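Local coordinates for D-alanyl-D-alanine carboxypeptidase (Penicillin binding protein) family protein (Francisella tularensis subsp. tularensis, PDB 6OSU) that probably removes the C-terminal D-alanine from peptidoglycan precursor peptides, as a serine-type D-Ala-D-Ala carboxypeptidase of the S11 family, at residues 63-68 with 177-182; 67-72 with 159-164; 71-76 with 144-149; 114-119 with 130-135; 184-187 with 192-195. All blocks are in the same frame, centred on the assembly; numbering follows the deposited sequence.

Contact 1: 63-68 with 177-182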
# COMPACT_ATOMS: atom_id res chain seq x y z
N ALA A 63 -11.24 -9.77 8.14
CA ALA A 63 -11.66 -10.60 6.98
C ALA A 63 -10.39 -11.09 6.27
O ALA A 63 -9.37 -11.32 6.93
CB ALA A 63 -12.63 -9.82 6.11
N SER A 64 -10.41 -11.24 4.94
CA SER A 64 -9.26 -11.80 4.22
C SER A 64 -8.09 -10.83 4.11
O SER A 64 -7.08 -11.22 3.52
CB SER A 64 -9.66 -12.26 2.82
OG SER A 64 -10.28 -13.53 2.83
N LEU A 65 -8.20 -9.60 4.63
CA LEU A 65 -7.02 -8.75 4.70
C LEU A 65 -5.95 -9.38 5.59
O LEU A 65 -4.77 -9.06 5.45
CB LEU A 65 -7.40 -7.37 5.22
CG LEU A 65 -8.53 -6.64 4.48
CD1 LEU A 65 -8.58 -5.17 4.89
CD2 LEU A 65 -8.38 -6.78 2.96
N THR A 66 -6.37 -10.28 6.49
CA THR A 66 -5.44 -11.11 7.24
C THR A 66 -4.42 -11.78 6.32
O THR A 66 -3.23 -11.87 6.66
CB THR A 66 -6.21 -12.18 8.03
OG1 THR A 66 -7.19 -11.55 8.89
CG2 THR A 66 -5.27 -13.04 8.86
N LYS A 67 -4.86 -12.23 5.14
CA LYS A 67 -3.98 -12.92 4.21
C LYS A 67 -2.81 -12.06 3.75
O LYS A 67 -1.81 -12.60 3.28
CB LYS A 67 -4.77 -13.40 2.99
CG LYS A 67 -5.77 -14.51 3.27
CD LYS A 67 -6.33 -15.07 1.98
CE LYS A 67 -7.26 -16.26 2.22
NZ LYS A 67 -8.52 -15.88 2.93
N ILE A 68 -2.91 -10.74 3.88
CA ILE A 68 -1.78 -9.89 3.52
C ILE A 68 -0.62 -10.12 4.48
O ILE A 68 0.54 -10.19 4.06
CB ILE A 68 -2.20 -8.41 3.50
CG1 ILE A 68 -3.30 -8.17 2.47
CG2 ILE A 68 -1.00 -7.52 3.21
CD1 ILE A 68 -3.85 -6.77 2.49
N HIS A 177 -5.62 2.31 9.34
CA HIS A 177 -4.26 2.83 9.45
C HIS A 177 -3.25 1.69 9.55
O HIS A 177 -2.21 1.71 8.88
CB HIS A 177 -4.16 3.75 10.66
CG HIS A 177 -2.83 4.44 10.79
ND1 HIS A 177 -2.45 5.10 11.94
CD2 HIS A 177 -1.81 4.59 9.91
CE1 HIS A 177 -1.24 5.62 11.76
NE2 HIS A 177 -0.83 5.32 10.54
N ASP A 178 -3.55 0.68 10.38
CA ASP A 178 -2.63 -0.44 10.53
C ASP A 178 -2.47 -1.20 9.22
O ASP A 178 -1.36 -1.65 8.88
CB ASP A 178 -3.12 -1.38 11.63
CG ASP A 178 -2.65 -0.95 13.01
OD1 ASP A 178 -2.15 0.19 13.15
OD2 ASP A 178 -2.78 -1.76 13.95
N MET A 179 -3.55 -1.35 8.46
CA MET A 179 -3.47 -2.07 7.19
C MET A 179 -2.71 -1.27 6.14
O MET A 179 -2.03 -1.87 5.29
CB MET A 179 -4.87 -2.43 6.70
CG MET A 179 -5.41 -3.70 7.32
SD MET A 179 -4.48 -5.14 6.77
CE MET A 179 -4.85 -6.32 8.06
N ALA A 180 -2.79 0.06 6.19
CA ALA A 180 -1.98 0.87 5.28
C ALA A 180 -0.50 0.78 5.64
O ALA A 180 0.36 0.77 4.75
CB ALA A 180 -2.46 2.32 5.31
N LEU A 181 -0.19 0.72 6.94
CA LEU A 181 1.20 0.54 7.35
C LEU A 181 1.74 -0.79 6.84
O LEU A 181 2.86 -0.85 6.31
CB LEU A 181 1.31 0.62 8.87
CG LEU A 181 1.11 2.01 9.49
CD1 LEU A 181 0.94 1.92 11.00
CD2 LEU A 181 2.29 2.92 9.15
N LEU A 182 0.95 -1.86 6.96
CA LEU A 182 1.37 -3.16 6.46
C LEU A 182 1.61 -3.12 4.96
O LEU A 182 2.64 -3.60 4.47
CB LEU A 182 0.32 -4.22 6.81
CG LEU A 182 0.56 -5.62 6.23
CD1 LEU A 182 1.90 -6.15 6.69
CD2 LEU A 182 -0.57 -6.56 6.65
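Ile68 and Leu182 make the closest approach between segments 63-68 and 177-182, CG2 of Ile68 lying 3.6 Å from CD2 of Leu182. It is the gamma methyl of the isoleucine that does the touching: chi1 of -61° turns CG1 to the backbone N side and swings CG2 away from that N, onto the leucine branch. One turn earlier on each segment, Met179 reaches Leu65 with the end of its chain. A bend at chi2 (-68°) brings SD and CE alongside the leucine, CE standing 4.0 Å from Leu65 CB and 3.8 Å from Leu65 O. No hydrogen bond crosses, and all four residues are buried. From the antiparallel sheet, Val290 touches both Leu65 and Ile68, and Met277 touches Ile68.

On the other flank of the same turns the chemistry is polar. Lys67 NZ donates to Ser64 OG at 2.9 Å and also to Asn126 OD1 and the carbonyl of Asp165, while Ser64 OG is bonded to Ser124. The turn itself is fastened by Thr66, whose OG1 meets Ala63 O at 2.9 Å, nearly in line with the carbonyl (169°), an oxygen that also takes Thr66 N. Ser64 and Lys67, the predicted acylated serine and proton acceptor, fit the SxxK motif at the start of the central helix in the penicillin-binding protein and beta-lactamase fold.

Contact 2: 67-72 with 159-164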
# COMPACT_ATOMS: atom_id res chain seq x y z
N LYS A 67 -4.86 -12.23 5.14
CA LYS A 67 -3.98 -12.92 4.21
C LYS A 67 -2.81 -12.06 3.75
O LYS A 67 -1.81 -12.60 3.28
CB LYS A 67 -4.77 -13.40 2.99
CG LYS A 67 -5.77 -14.51 3.27
CD LYS A 67 -6.33 -15.07 1.98
CE LYS A 67 -7.26 -16.26 2.22
NZ LYS A 67 -8.52 -15.88 2.93
N ILE A 68 -2.91 -10.74 3.88
CA ILE A 68 -1.78 -9.89 3.52
C ILE A 68 -0.62 -10.12 4.48
O ILE A 68 0.54 -10.19 4.06
CB ILE A 68 -2.20 -8.41 3.50
CG1 ILE A 68 -3.30 -8.17 2.47
CG2 ILE A 68 -1.00 -7.52 3.21
CD1 ILE A 68 -3.85 -6.77 2.49
N MET A 69 -0.91 -10.23 5.78
CA MET A 69 0.14 -10.52 6.74
C MET A 69 0.74 -11.90 6.51
O MET A 69 1.96 -12.07 6.58
CB MET A 69 -0.39 -10.41 8.17
CG MET A 69 0.62 -10.85 9.22
SD MET A 69 2.12 -9.85 9.16
CE MET A 69 1.61 -8.41 10.09
N THR A 70 -0.11 -12.89 6.23
CA THR A 70 0.41 -14.22 5.92
C THR A 70 1.32 -14.17 4.70
O THR A 70 2.43 -14.71 4.72
CB THR A 70 -0.74 -15.20 5.70
OG1 THR A 70 -1.56 -15.24 6.88
CG2 THR A 70 -0.21 -16.60 5.42
N SER A 71 0.88 -13.50 3.64
CA SER A 71 1.72 -13.32 2.47
C SER A 71 2.96 -12.50 2.79
O SER A 71 4.04 -12.74 2.23
CB SER A 71 0.92 -12.66 1.35
OG SER A 71 1.73 -12.44 0.21
N TYR A 72 2.83 -11.51 3.68
CA TYR A 72 3.98 -10.72 4.10
C TYR A 72 5.06 -11.60 4.70
O TYR A 72 6.25 -11.47 4.37
CB TYR A 72 3.52 -9.66 5.11
CG TYR A 72 4.59 -8.68 5.55
CD1 TYR A 72 4.70 -7.43 4.96
CD2 TYR A 72 5.47 -9.00 6.58
CE1 TYR A 72 5.67 -6.53 5.36
CE2 TYR A 72 6.44 -8.11 7.00
CZ TYR A 72 6.53 -6.88 6.39
OH TYR A 72 7.50 -5.99 6.80
N THR A 159 -3.92 -4.17 16.09
CA THR A 159 -4.14 -5.31 15.20
C THR A 159 -3.90 -6.59 15.97
O THR A 159 -2.89 -6.72 16.67
CB THR A 159 -3.21 -5.24 13.98
OG1 THR A 159 -3.69 -4.23 13.08
CG2 THR A 159 -3.16 -6.57 13.25
N HIS A 160 -4.83 -7.54 15.85
CA HIS A 160 -4.65 -8.86 16.44
C HIS A 160 -5.33 -9.88 15.55
O HIS A 160 -6.54 -9.80 15.33
CB HIS A 160 -5.21 -8.92 17.86
CG HIS A 160 -4.96 -10.23 18.54
ND1 HIS A 160 -3.76 -10.54 19.14
CD2 HIS A 160 -5.74 -11.33 18.67
CE1 HIS A 160 -3.82 -11.76 19.64
NE2 HIS A 160 -5.01 -12.26 19.36
N PHE A 161 -4.56 -10.84 15.05
CA PHE A 161 -5.07 -11.89 14.19
C PHE A 161 -5.38 -13.14 15.01
O PHE A 161 -4.65 -13.48 15.95
CB PHE A 161 -4.06 -12.22 13.09
CG PHE A 161 -3.77 -11.07 12.18
CD1 PHE A 161 -4.73 -10.60 11.31
CD2 PHE A 161 -2.53 -10.46 12.20
CE1 PHE A 161 -4.47 -9.54 10.46
CE2 PHE A 161 -2.25 -9.40 11.35
CZ PHE A 161 -3.22 -8.93 10.48
N ALA A 162 -6.48 -13.80 14.67
CA ALA A 162 -6.88 -15.04 15.33
C ALA A 162 -6.50 -16.28 14.54
O ALA A 162 -6.52 -17.38 15.10
CB ALA A 162 -8.39 -15.06 15.59
N ASN A 163 -6.15 -16.11 13.27
CA ASN A 163 -5.83 -17.23 12.39
C ASN A 163 -5.13 -16.68 11.16
O ASN A 163 -5.05 -15.46 10.97
CB ASN A 163 -7.09 -18.03 12.02
CG ASN A 163 -8.19 -17.17 11.45
OD1 ASN A 163 -7.94 -16.25 10.67
ND2 ASN A 163 -9.43 -17.45 11.84
N PRO A 164 -4.58 -17.55 10.30
CA PRO A 164 -3.82 -17.06 9.14
C PRO A 164 -4.66 -16.63 7.94
O PRO A 164 -4.11 -15.98 7.03
CB PRO A 164 -2.93 -18.26 8.75
CG PRO A 164 -2.93 -19.15 9.95
CD PRO A 164 -4.28 -18.97 10.56
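Phe161 meets Met69 obliquely with its ring. The ring corner CE2 does most of the touching, 3.8 Å from Met69 CB and 3.9 Å from Met69 CG, with CZ 3.9 Å from the same CB. Chi1 of 173° sends Met69 CG away from the backbone N, and further bends at chi2 and chi3 fold the thioether back so that Met69 CE also comes within 4.2 Å of Phe161 CE2. Met179 of helix 176-189 also touches the ring.

The proline of segment 159-164 meets the helix differently. Thr70 OG1 donates to Pro164 O at 2.7 Å, arriving in the carbonyl plane on a lone pair with a C=O...O angle of 128°. Pro164 CB lies 3.8 Å from the same hydroxyl oxygen, so the threonine touches the ring as well as the carbonyl. Thr70 also touches Phe143 and Met147 of helix 140-154 and Thr129 of helix 126-137.

Lys67 adds a brush of its CA against Pro164 O (4.2 Å), while its polar end belongs to the active-site side, where Asn126 is its strongest partner. One directed, in-plane hydrogen bond thus fixes Pro164 to the helix within an otherwise apolar interface, one turn beyond the lysine predicted to be the proton acceptor, and it gives a buried hydroxyl and the carbonyl of a buried proline a partner in each other.

Contact 3: 71-76 with 144-149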
# COMPACT_ATOMS: atom_id res chain seq x y z
N SER A 71 0.88 -13.50 3.64
CA SER A 71 1.72 -13.32 2.47
C SER A 71 2.96 -12.50 2.79
O SER A 71 4.04 -12.74 2.23
CB SER A 71 0.92 -12.66 1.35
OG SER A 71 1.73 -12.44 0.21
N TYR A 72 2.83 -11.51 3.68
CA TYR A 72 3.98 -10.72 4.10
C TYR A 72 5.06 -11.60 4.70
O TYR A 72 6.25 -11.47 4.37
CB TYR A 72 3.52 -9.66 5.11
CG TYR A 72 4.59 -8.68 5.55
CD1 TYR A 72 4.70 -7.43 4.96
CD2 TYR A 72 5.47 -9.00 6.58
CE1 TYR A 72 5.67 -6.53 5.36
CE2 TYR A 72 6.44 -8.11 7.00
CZ TYR A 72 6.53 -6.88 6.39
OH TYR A 72 7.50 -5.99 6.80
N ILE A 73 4.68 -12.51 5.59
CA ILE A 73 5.66 -13.37 6.24
C ILE A 73 6.27 -14.35 5.24
O ILE A 73 7.46 -14.68 5.32
CB ILE A 73 5.00 -14.10 7.43
CG1 ILE A 73 4.73 -13.10 8.55
CG2 ILE A 73 5.86 -15.25 7.90
CD1 ILE A 73 3.88 -13.64 9.67
N VAL A 74 5.47 -14.81 4.27
CA VAL A 74 5.99 -15.71 3.24
C VAL A 74 7.08 -15.03 2.43
O VAL A 74 8.14 -15.61 2.16
CB VAL A 74 4.85 -16.21 2.33
CG1 VAL A 74 5.41 -17.01 1.15
CG2 VAL A 74 3.85 -17.05 3.13
N ALA A 75 6.84 -13.77 2.03
CA ALA A 75 7.85 -13.04 1.27
C ALA A 75 9.12 -12.85 2.09
O ALA A 75 10.23 -12.96 1.56
CB ALA A 75 7.30 -11.68 0.83
N SER A 76 8.97 -12.57 3.39
CA SER A 76 10.12 -12.36 4.26
C SER A 76 10.99 -13.60 4.36
O SER A 76 12.23 -13.51 4.33
CB SER A 76 9.65 -11.91 5.64
OG SER A 76 10.65 -12.16 6.62
N THR A 144 0.07 -17.98 13.69
CA THR A 144 -0.69 -16.81 14.11
C THR A 144 0.10 -15.98 15.12
O THR A 144 0.10 -14.74 15.06
CB THR A 144 -2.03 -17.23 14.70
OG1 THR A 144 -2.74 -18.02 13.74
CG2 THR A 144 -2.87 -16.01 15.05
N ASP A 145 0.80 -16.65 16.05
CA ASP A 145 1.67 -15.94 16.98
C ASP A 145 2.75 -15.17 16.24
O ASP A 145 3.08 -14.03 16.60
CB ASP A 145 2.30 -16.93 17.97
CG ASP A 145 1.32 -17.41 19.01
OD1 ASP A 145 0.52 -16.59 19.51
OD2 ASP A 145 1.35 -18.62 19.33
N LEU A 146 3.33 -15.78 15.20
CA LEU A 146 4.31 -15.07 14.39
C LEU A 146 3.68 -13.87 13.69
O LEU A 146 4.31 -12.81 13.58
CB LEU A 146 4.92 -16.03 13.37
CG LEU A 146 5.95 -15.42 12.43
CD1 LEU A 146 7.22 -15.05 13.18
CD2 LEU A 146 6.23 -16.38 11.30
N MET A 147 2.44 -14.02 13.21
CA MET A 147 1.74 -12.89 12.59
C MET A 147 1.58 -11.74 13.58
O MET A 147 1.77 -10.57 13.21
CB MET A 147 0.37 -13.33 12.08
CG MET A 147 0.40 -14.42 11.03
SD MET A 147 -1.27 -14.96 10.64
CE MET A 147 -1.94 -13.47 9.91
N ASN A 148 1.23 -12.05 14.83
CA ASN A 148 1.01 -10.99 15.81
C ASN A 148 2.32 -10.34 16.25
O ASN A 148 2.34 -9.13 16.53
CB ASN A 148 0.24 -11.54 17.00
CG ASN A 148 -1.21 -11.88 16.65
OD1 ASN A 148 -1.85 -11.15 15.90
ND2 ASN A 148 -1.71 -12.98 17.19
N GLN A 149 3.41 -11.10 16.31
CA GLN A 149 4.72 -10.51 16.58
C GLN A 149 5.15 -9.60 15.44
O GLN A 149 5.64 -8.49 15.67
CB GLN A 149 5.76 -11.60 16.80
CG GLN A 149 5.56 -12.44 18.04
CD GLN A 149 6.49 -13.64 18.06
OE1 GLN A 149 6.12 -14.71 18.53
NE2 GLN A 149 7.69 -13.47 17.53
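Ile73 plugs against helix 140-154 from helix 66-79, the helix that begins at the SxxK motif of this penicillin-binding protein fold, and it meets Leu146 and Met147 there. The interaction is wholly apolar: no hydrogen bond crosses between segments 71-76 and 144-149, and a single side chain carries the whole of the first segment's share. Between the two segments the CA atoms come nearest at Ile73 and Met147, 7.5 Å apart.

Branch-to-branch packing comes first. Leu146 extends with CG away from its backbone N (chi1 179°), which aims CD2 at the isoleucine, 3.6 Å from Ile73 CG2 and 4.0 Å from Ile73 CD1. The two chains approach at a slant, and the leucine is partly exposed.

Packing against a helix backbone is the second kind. The extended delta branch of Ile73 reaches past Leu146 to Met147, which it crosses at about a right angle. Met147 then bends at chi3, and its side chain also touches Thr66, Met69 and Thr70 on earlier turns of helix 66-79. Phe143 and Thr150 of helix 140-154, about one turn before and after the two partners, also touch Ile73.

At its tip, the methyl CD1 of Ile73 ends 3.7 Å from CA and 3.8 Å from CG of Met147.

Contact 4: 114-119 with 130-135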
# COMPACT_ATOMS: atom_id res chain seq x y z
N ARG A 114 5.27 -20.46 -5.24
CA ARG A 114 4.74 -19.52 -6.22
C ARG A 114 3.27 -19.79 -6.51
O ARG A 114 2.46 -18.86 -6.54
CB ARG A 114 5.57 -19.58 -7.51
CG ARG A 114 5.51 -18.29 -8.33
CD ARG A 114 6.46 -18.30 -9.53
NE ARG A 114 7.76 -17.69 -9.25
CZ ARG A 114 7.98 -16.38 -9.11
NH1 ARG A 114 6.97 -15.52 -9.21
NH2 ARG A 114 9.20 -15.93 -8.87
N ASN A 115 2.90 -21.06 -6.67
CA ASN A 115 1.50 -21.39 -6.91
C ASN A 115 0.64 -21.11 -5.68
O ASN A 115 -0.46 -20.55 -5.80
CB ASN A 115 1.36 -22.85 -7.34
CG ASN A 115 1.83 -23.08 -8.76
OD1 ASN A 115 1.77 -22.19 -9.60
ND2 ASN A 115 2.29 -24.30 -9.04
N LEU A 116 1.11 -21.50 -4.49
CA LEU A 116 0.33 -21.29 -3.27
C LEU A 116 0.16 -19.80 -2.98
O LEU A 116 -0.93 -19.37 -2.57
CB LEU A 116 1.00 -21.99 -2.09
CG LEU A 116 0.93 -23.51 -2.04
CD1 LEU A 116 1.67 -24.03 -0.82
CD2 LEU A 116 -0.52 -23.98 -2.02
N VAL A 117 1.21 -19.01 -3.17
CA VAL A 117 1.10 -17.57 -2.94
C VAL A 117 0.15 -16.94 -3.95
O VAL A 117 -0.63 -16.04 -3.60
CB VAL A 117 2.49 -16.91 -2.97
CG1 VAL A 117 2.37 -15.40 -2.93
CG2 VAL A 117 3.33 -17.40 -1.80
N THR A 118 0.20 -17.39 -5.20
CA THR A 118 -0.74 -16.90 -6.20
C THR A 118 -2.17 -17.23 -5.81
O THR A 118 -3.07 -16.39 -5.91
CB THR A 118 -0.40 -17.48 -7.58
OG1 THR A 118 0.99 -17.27 -7.86
CG2 THR A 118 -1.23 -16.80 -8.66
N GLY A 119 -2.41 -18.46 -5.34
CA GLY A 119 -3.73 -18.82 -4.88
C GLY A 119 -4.19 -17.95 -3.72
O GLY A 119 -5.34 -17.51 -3.67
N ILE A 130 -3.53 -21.90 4.48
CA ILE A 130 -3.28 -22.83 5.57
C ILE A 130 -2.07 -23.71 5.26
O ILE A 130 -1.30 -24.05 6.17
CB ILE A 130 -4.55 -23.67 5.83
CG1 ILE A 130 -5.66 -22.79 6.40
CG2 ILE A 130 -4.25 -24.83 6.77
CD1 ILE A 130 -5.19 -21.87 7.51
N ALA A 131 -1.88 -24.07 3.99
CA ALA A 131 -0.75 -24.92 3.63
C ALA A 131 0.57 -24.19 3.82
O ALA A 131 1.56 -24.79 4.26
CB ALA A 131 -0.89 -25.41 2.19
N LEU A 132 0.62 -22.89 3.50
CA LEU A 132 1.83 -22.11 3.74
C LEU A 132 2.06 -21.92 5.24
O LEU A 132 3.21 -21.98 5.70
CB LEU A 132 1.74 -20.76 3.04
CG LEU A 132 1.88 -20.76 1.52
CD1 LEU A 132 1.42 -19.43 0.94
CD2 LEU A 132 3.32 -21.05 1.13
N ALA A 133 0.99 -21.69 6.00
CA ALA A 133 1.13 -21.43 7.43
C ALA A 133 1.64 -22.66 8.17
O ALA A 133 2.55 -22.56 9.00
CB ALA A 133 -0.20 -20.96 8.01
N GLU A 134 1.06 -23.83 7.88
CA GLU A 134 1.52 -25.05 8.52
C GLU A 134 2.99 -25.33 8.25
O GLU A 134 3.69 -25.86 9.12
CB GLU A 134 0.67 -26.24 8.05
CG GLU A 134 -0.77 -26.23 8.53
CD GLU A 134 -1.53 -27.48 8.11
OE1 GLU A 134 -1.37 -27.92 6.94
OE2 GLU A 134 -2.28 -28.03 8.94
N TYR A 135 3.48 -24.96 7.07
CA TYR A 135 4.87 -25.27 6.71
C TYR A 135 5.85 -24.33 7.41
O TYR A 135 6.88 -24.77 7.93
CB TYR A 135 5.04 -25.19 5.19
CG TYR A 135 6.40 -25.63 4.72
CD1 TYR A 135 6.65 -26.96 4.41
CD2 TYR A 135 7.44 -24.72 4.57
CE1 TYR A 135 7.90 -27.37 3.98
CE2 TYR A 135 8.69 -25.12 4.14
CZ TYR A 135 8.91 -26.45 3.85
OH TYR A 135 10.16 -26.85 3.41
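Leu132 points from helix 126-137 at helix 113-123, and its atoms meet Leu116 and Val117 in turn. From CB the chain turns at chi1 -73°, with CG lying on the backbone N side and opposite the carbonyl carbon. CG comes 3.9 Å from Leu116 CB and 4.0 Å from Leu116 CD1. There the leucine forks: CD1 goes to Val117, 3.9 Å from its CG2, and CD2 goes to the end of Leu116, 3.9 Å from its CD1. The two leucines slide past one another in opposite directions, whereas Val117 crosses Leu132 at about a right angle. Ala131, one residue earlier, adds its CB, which is 4.2 Å from Leu116 CD1.

All four residues are buried, and no hydrogen bond links the segments. The pair is closed by Ile89 of strand 88-90, which touches both leucines, and by Val74 of helix 66-79, which touches Val117 and Leu132.

The short segment axes approach to 10.1 Å and make an angle of 126° between their directions, so the two segments are steeply inclined to each other. Only a short link separates helix 113-123 from helix 126-137. These are two consecutive helices packed at a steep angle in the mainly helical part of the penicillin-binding protein fold, with the predicted active-site Ser124 in the link between them.

Contact 5: 184-187 with 192-195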
# COMPACT_ATOMS: atom_id res chain seq x y z
N ARG A 184 2.30 -0.54 2.97
CA ARG A 184 3.48 0.25 2.64
C ARG A 184 4.76 -0.54 2.89
O ARG A 184 5.69 -0.51 2.07
CB ARG A 184 3.49 1.55 3.45
CG ARG A 184 4.63 2.49 3.10
CD ARG A 184 4.55 3.79 3.89
NE ARG A 184 5.56 4.76 3.47
CZ ARG A 184 6.54 5.21 4.24
NH1 ARG A 184 6.65 4.79 5.49
NH2 ARG A 184 7.41 6.09 3.76
N SER A 185 4.84 -1.24 4.03
CA SER A 185 6.00 -2.08 4.29
C SER A 185 6.14 -3.18 3.24
O SER A 185 7.26 -3.50 2.81
CB SER A 185 5.88 -2.69 5.69
OG SER A 185 7.00 -3.50 5.99
N TYR A 186 5.02 -3.75 2.80
CA TYR A 186 5.04 -4.81 1.80
C TYR A 186 5.61 -4.31 0.48
O TYR A 186 6.50 -4.94 -0.11
CB TYR A 186 3.63 -5.36 1.62
CG TYR A 186 3.53 -6.77 1.07
CD1 TYR A 186 2.73 -7.71 1.69
CD2 TYR A 186 4.22 -7.14 -0.07
CE1 TYR A 186 2.62 -8.99 1.20
CE2 TYR A 186 4.12 -8.42 -0.57
CZ TYR A 186 3.32 -9.34 0.07
OH TYR A 186 3.22 -10.62 -0.42
N ILE A 187 5.12 -3.17 -0.01
CA ILE A 187 5.62 -2.58 -1.25
C ILE A 187 7.13 -2.39 -1.17
O ILE A 187 7.86 -2.64 -2.13
CB ILE A 187 4.93 -1.24 -1.55
CG1 ILE A 187 3.42 -1.35 -1.39
CG2 ILE A 187 5.27 -0.77 -2.95
CD1 ILE A 187 2.84 -2.37 -2.25
N GLU A 192 9.10 -7.84 -5.51
CA GLU A 192 8.81 -8.95 -6.42
C GLU A 192 7.55 -9.70 -6.00
O GLU A 192 6.66 -9.95 -6.82
CB GLU A 192 10.00 -9.92 -6.48
CG GLU A 192 9.62 -11.29 -7.02
CD GLU A 192 10.51 -11.74 -8.16
OE1 GLU A 192 11.73 -11.46 -8.12
OE2 GLU A 192 9.99 -12.39 -9.10
N ALA A 193 7.45 -10.06 -4.72
CA ALA A 193 6.25 -10.74 -4.24
C ALA A 193 5.02 -9.87 -4.41
O ALA A 193 3.92 -10.39 -4.66
CB ALA A 193 6.41 -11.13 -2.77
N TYR A 194 5.16 -8.55 -4.31
CA TYR A 194 4.01 -7.68 -4.46
C TYR A 194 3.47 -7.68 -5.89
O TYR A 194 2.29 -7.38 -6.09
CB TYR A 194 4.36 -6.25 -4.05
CG TYR A 194 3.23 -5.29 -4.31
CD1 TYR A 194 2.04 -5.40 -3.62
CD2 TYR A 194 3.35 -4.29 -5.27
CE1 TYR A 194 0.98 -4.54 -3.86
CE2 TYR A 194 2.30 -3.42 -5.52
CZ TYR A 194 1.12 -3.55 -4.81
OH TYR A 194 0.08 -2.68 -5.05
N LYS A 195 4.30 -8.00 -6.88
CA LYS A 195 3.82 -8.06 -8.26
C LYS A 195 2.73 -9.10 -8.45
O LYS A 195 1.95 -8.99 -9.41
CB LYS A 195 4.98 -8.36 -9.22
CG LYS A 195 6.04 -7.27 -9.29
CD LYS A 195 7.14 -7.65 -10.28
CE LYS A 195 8.33 -6.71 -10.16
NZ LYS A 195 9.62 -7.47 -10.17
O HOH W 1 2.73 -11.91 -2.70
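Tyr194 and Ile187 form the closer part of the contact: CD1 of Ile187 lies over one face of the Tyr194 ring, brought there by a bend of the isoleucine chain at chi2, although the exact closeness of methyl and ring is doubtful. The hydroxyl of Tyr194 is bonded to Asp275, and Arg299 of strand 298-307 touches both residues.

Tyr186 packs more loosely and by its edge. Its CE2 lies 3.9 Å from the backbone N of Tyr194 and CD2 is 4.1 Å from Tyr194 CB, while the methyl of Ala193 is 4.0 Å from Tyr186 OH, near the ring plane. At this end a water completes the contact: it accepts from Tyr186 OH at 2.7 Å and donates to Ala193 O at 2.8 Å. The same phenol oxygen is bonded to Ser71 on helix 66-79, so Tyr186 joins three elements.

Beyond these, Glu192 and Lys195 are exposed. Methyl-on-ring packing and a water bridge thus close the junction where helix 176-189 turns into the short, weakly bonded helix 191-194, packed between helix 66-79 and the antiparallel sheet of the penicillin-binding protein fold.

Overall arrangement
Helix 66-79 binds the set together: contacts 1, 2 and 3 use successive turns of it, against helix 176-189, the loop 159-164 and helix 140-154 respectively. Contacts 1 and 5 share helix 176-189, at different turns. All five are largely buried, contact 3 reaching the surface through a partly exposed leucine and contact 5 through a partly exposed isoleucine. Contacts 1, 3 and 4 are purely apolar across their segments; contact 2 adds a direct hydrogen bond and contact 5 a water bridge. Contacts 1 and 2 hold predicted catalytic residues, while contact 4 joins the helix core through Val74 against Val117, and contact 5 borders contacts 2 and 3 along helix 66-79.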